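Local coordinates for Acarbose/maltose binding protein GacH (Streptomyces glaucescens, PDB 3K01) that binds acarbose and an acarbose homolog as the solute receptor of an ABC transporter, and probably maltose as well, at residues T133-L145 with L332-V344. Sequence-based numbering, arbitrary orientation.
Sequences TYAVPQVIDTLAL and LSLLPTRTSVYEV
Tyr-342 reaches Ile-140 with its phenol oxygen: OH lies 4.1 Å from Ile-140 CG2, while Pro-336 CG lies over one ring face, 3.7 Å from the ring plane and nearer its edge than its centre. The same hydroxyl donates to Pro-336 O at 2.7 Å, in the carbonyl plane and on a lone pair, which helps to set the direction of the phenol. Ile-140 CG2, set between its own backbone N and carbonyl carbon (CG1 anti to N, chi1 -175°), touches that acceptor too, 3.4 Å from Pro-336 O.

The polar link between strand and loop is Ile-140 N to Leu-335 O, 3.1 Å with 160° at the hydrogen, the donor tilted 25° from the carbonyl plane. Leu-335 O also receives a CA-H contact from Val-139. One water extends the pairing, donating to Ile-140 O and accepting from Leu-335 N (2.9 Å).

Two further contacts lie beside this link: Val-139 CG1 makes apolar contact with Leu-334 CB at 3.8 Å, and the Thr-337 CG2 methyl rests against the carbonyl oxygen Gln-138 O at 3.6 Å. Thr-337 OG1 passes close to Pro-137 CB, but its hydrogen bond is with His-119.

Val-139 belongs to a classic beta bulge with Gln-138 opposite Trp-298 of strand 293-302. Chemically, the water stands in for a second direct bond, so the backbone N-H and C=O of both Ile-140 and Leu-335 are satisfied where the loop after helix 322-332 meets strand 132-148.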
# COMPACT_ATOMS: atom_id res chain seq x y z
N THR A 133 -16.80 5.54 10.32
CA THR A 133 -16.41 5.07 8.99
C THR A 133 -16.55 6.23 8.01
O THR A 133 -17.61 6.89 7.95
CB THR A 133 -17.36 3.95 8.56
OG1 THR A 133 -17.33 2.93 9.56
CG2 THR A 133 -16.93 3.36 7.22
N TYR A 134 -15.48 6.50 7.24
CA TYR A 134 -15.46 7.59 6.29
C TYR A 134 -15.15 7.15 4.86
O TYR A 134 -14.85 7.99 4.00
CB TYR A 134 -14.46 8.66 6.72
CG TYR A 134 -14.84 9.37 8.00
CD1 TYR A 134 -15.72 10.45 7.95
CD2 TYR A 134 -14.33 8.98 9.22
CE1 TYR A 134 -16.08 11.12 9.12
CE2 TYR A 134 -14.70 9.63 10.39
CZ TYR A 134 -15.55 10.69 10.33
OH TYR A 134 -15.92 11.35 11.50
N ALA A 135 -15.17 5.85 4.61
CA ALA A 135 -14.88 5.37 3.26
C ALA A 135 -15.41 3.98 3.10
O ALA A 135 -15.81 3.34 4.08
CB ALA A 135 -13.35 5.41 2.97
N VAL A 136 -15.38 3.49 1.86
CA VAL A 136 -15.55 2.07 1.55
C VAL A 136 -14.30 1.60 0.78
O VAL A 136 -13.72 2.35 0.01
CB VAL A 136 -16.83 1.77 0.73
CG1 VAL A 136 -18.07 2.08 1.58
CG2 VAL A 136 -16.88 2.58 -0.57
N PRO A 137 -13.90 0.34 0.98
CA PRO A 137 -12.65 -0.12 0.32
C PRO A 137 -12.82 -0.37 -1.15
O PRO A 137 -13.90 -0.77 -1.63
CB PRO A 137 -12.36 -1.45 1.04
CG PRO A 137 -13.17 -1.40 2.32
CD PRO A 137 -14.43 -0.70 1.87
N GLN A 138 -11.74 -0.18 -1.89
CA GLN A 138 -11.75 -0.39 -3.34
C GLN A 138 -10.66 -1.38 -3.77
O GLN A 138 -10.99 -2.48 -4.24
CB GLN A 138 -11.62 0.93 -4.08
CG GLN A 138 -11.82 0.79 -5.57
CD GLN A 138 -11.36 2.00 -6.31
OE1 GLN A 138 -10.23 2.45 -6.10
NE2 GLN A 138 -12.22 2.57 -7.18
N VAL A 139 -9.38 -1.03 -3.59
CA VAL A 139 -8.30 -1.96 -3.95
C VAL A 139 -7.24 -1.94 -2.85
O VAL A 139 -7.11 -0.96 -2.09
CB VAL A 139 -7.64 -1.62 -5.31
CG1 VAL A 139 -8.62 -1.79 -6.48
CG2 VAL A 139 -7.09 -0.24 -5.31
N ILE A 140 -6.46 -3.01 -2.78
CA ILE A 140 -5.37 -3.13 -1.80
C ILE A 140 -4.06 -3.46 -2.50
O ILE A 140 -4.07 -4.08 -3.56
CB ILE A 140 -5.71 -4.23 -0.73
CG1 ILE A 140 -4.66 -4.33 0.40
CG2 ILE A 140 -5.95 -5.60 -1.39
CD1 ILE A 140 -5.22 -4.95 1.67
N ASP A 141 -2.95 -3.04 -1.92
CA ASP A 141 -1.68 -3.58 -2.36
C ASP A 141 -0.71 -3.61 -1.17
O ASP A 141 -1.06 -3.24 -0.03
CB ASP A 141 -1.14 -2.83 -3.58
CG ASP A 141 -0.92 -1.37 -3.32
OD1 ASP A 141 -0.58 -0.99 -2.18
OD2 ASP A 141 -1.09 -0.56 -4.26
N THR A 142 0.48 -4.13 -1.41
CA THR A 142 1.49 -4.26 -0.36
C THR A 142 2.83 -4.51 -1.01
O THR A 142 2.94 -4.55 -2.24
CB THR A 142 1.12 -5.42 0.61
OG1 THR A 142 1.92 -5.38 1.80
CG2 THR A 142 1.23 -6.79 -0.04
N LEU A 143 3.85 -4.67 -0.18
CA LEU A 143 5.18 -5.07 -0.65
C LEU A 143 5.34 -6.57 -0.53
O LEU A 143 4.71 -7.21 0.31
CB LEU A 143 6.26 -4.37 0.19
CG LEU A 143 6.33 -2.86 0.10
CD1 LEU A 143 7.43 -2.28 1.02
CD2 LEU A 143 6.57 -2.39 -1.35
N ALA A 144 6.24 -7.12 -1.36
CA ALA A 144 6.45 -8.55 -1.46
C ALA A 144 7.89 -8.81 -1.85
O ALA A 144 8.56 -7.93 -2.37
CB ALA A 144 5.50 -9.16 -2.51
N LEU A 145 8.36 -10.03 -1.57
CA LEU A 145 9.71 -10.43 -1.99
C LEU A 145 9.67 -10.97 -3.42
O LEU A 145 9.09 -12.02 -3.68
CB LEU A 145 10.21 -11.50 -1.04
CG LEU A 145 11.67 -11.94 -1.27
CD1 LEU A 145 12.66 -10.86 -0.95
CD2 LEU A 145 11.92 -13.21 -0.46
N LEU A 332 -7.87 -4.62 -15.26
CA LEU A 332 -6.72 -3.82 -14.83
C LEU A 332 -5.76 -4.56 -13.91
O LEU A 332 -4.72 -4.01 -13.59
CB LEU A 332 -7.21 -2.57 -14.09
CG LEU A 332 -8.15 -1.65 -14.88
CD1 LEU A 332 -8.57 -0.48 -14.00
CD2 LEU A 332 -7.44 -1.16 -16.17
N SER A 333 -6.14 -5.73 -13.42
CA SER A 333 -5.31 -6.55 -12.53
C SER A 333 -5.01 -5.85 -11.20
O SER A 333 -4.01 -6.16 -10.54
CB SER A 333 -4.00 -6.95 -13.22
OG SER A 333 -4.31 -7.79 -14.32
N LEU A 334 -5.88 -4.93 -10.78
CA LEU A 334 -5.80 -4.38 -9.42
C LEU A 334 -6.39 -5.36 -8.45
O LEU A 334 -7.34 -6.09 -8.78
CB LEU A 334 -6.50 -3.03 -9.35
CG LEU A 334 -5.88 -1.94 -10.21
CD1 LEU A 334 -6.75 -0.69 -10.21
CD2 LEU A 334 -4.43 -1.64 -9.75
N LEU A 335 -5.89 -5.36 -7.23
CA LEU A 335 -6.25 -6.41 -6.28
C LEU A 335 -7.50 -6.02 -5.48
O LEU A 335 -7.54 -4.95 -4.90
CB LEU A 335 -5.08 -6.70 -5.31
CG LEU A 335 -3.77 -7.04 -6.02
CD1 LEU A 335 -2.62 -7.03 -5.03
CD2 LEU A 335 -3.86 -8.41 -6.73
N PRO A 336 -8.51 -6.91 -5.46
CA PRO A 336 -9.74 -6.54 -4.75
C PRO A 336 -9.62 -6.54 -3.24
O PRO A 336 -8.72 -7.17 -2.66
CB PRO A 336 -10.74 -7.62 -5.18
CG PRO A 336 -9.95 -8.71 -5.84
CD PRO A 336 -8.56 -8.25 -6.09
N THR A 337 -10.56 -5.88 -2.59
CA THR A 337 -10.62 -5.96 -1.14
C THR A 337 -11.65 -6.95 -0.66
O THR A 337 -11.61 -7.36 0.50
CB THR A 337 -10.94 -4.62 -0.52
OG1 THR A 337 -12.26 -4.20 -0.93
CG2 THR A 337 -9.93 -3.59 -0.95
N ARG A 338 -12.55 -7.38 -1.52
CA ARG A 338 -13.63 -8.32 -1.10
C ARG A 338 -13.17 -9.76 -1.17
O ARG A 338 -12.74 -10.19 -2.18
CB ARG A 338 -14.84 -8.12 -2.00
CG ARG A 338 -15.64 -6.87 -1.63
CD ARG A 338 -16.86 -6.71 -2.53
NE ARG A 338 -17.68 -5.59 -2.10
CZ ARG A 338 -18.56 -5.70 -1.14
NH1 ARG A 338 -18.99 -6.86 -0.74
NH2 ARG A 338 -19.06 -4.64 -0.62
N THR A 339 -13.28 -10.48 -0.07
CA THR A 339 -12.80 -11.85 -0.04
C THR A 339 -13.52 -12.72 -1.07
O THR A 339 -12.92 -13.59 -1.69
CB THR A 339 -12.87 -12.45 1.38
OG1 THR A 339 -14.24 -12.53 1.78
CG2 THR A 339 -12.12 -11.60 2.37
N SER A 340 -14.80 -12.45 -1.28
CA SER A 340 -15.61 -13.22 -2.23
C SER A 340 -15.06 -13.12 -3.64
O SER A 340 -15.16 -14.09 -4.42
CB SER A 340 -17.07 -12.77 -2.22
OG SER A 340 -17.24 -11.44 -2.71
N VAL A 341 -14.49 -11.97 -3.99
CA VAL A 341 -14.08 -11.75 -5.37
C VAL A 341 -12.87 -12.62 -5.72
O VAL A 341 -12.72 -13.04 -6.86
CB VAL A 341 -13.80 -10.25 -5.60
CG1 VAL A 341 -13.26 -9.98 -7.00
CG2 VAL A 341 -15.11 -9.46 -5.40
N TYR A 342 -12.04 -12.94 -4.73
CA TYR A 342 -10.89 -13.83 -4.96
C TYR A 342 -11.30 -15.25 -5.33
O TYR A 342 -10.48 -16.00 -5.85
CB TYR A 342 -9.97 -13.85 -3.72
CG TYR A 342 -9.15 -12.58 -3.58
CD1 TYR A 342 -7.96 -12.43 -4.26
CD2 TYR A 342 -9.59 -11.54 -2.77
CE1 TYR A 342 -7.21 -11.26 -4.15
CE2 TYR A 342 -8.86 -10.39 -2.62
CZ TYR A 342 -7.66 -10.24 -3.32
OH TYR A 342 -6.91 -9.10 -3.21
N GLU A 343 -12.56 -15.62 -5.04
CA GLU A 343 -13.05 -16.94 -5.43
C GLU A 343 -13.60 -17.02 -6.85
O GLU A 343 -13.91 -18.10 -7.34
CB GLU A 343 -14.11 -17.42 -4.44
CG GLU A 343 -13.54 -17.77 -3.10
CD GLU A 343 -14.58 -18.29 -2.14
OE1 GLU A 343 -15.79 -18.29 -2.49
OE2 GLU A 343 -14.19 -18.67 -1.02
N VAL A 344 -13.73 -15.89 -7.52
CA VAL A 344 -14.18 -15.88 -8.90
C VAL A 344 -13.05 -16.45 -9.76
O VAL A 344 -11.89 -16.04 -9.62
CB VAL A 344 -14.51 -14.46 -9.35
CG1 VAL A 344 -14.90 -14.42 -10.80
CG2 VAL A 344 -15.65 -13.87 -8.48
O HOH W 1 -4.36 -3.15 -6.19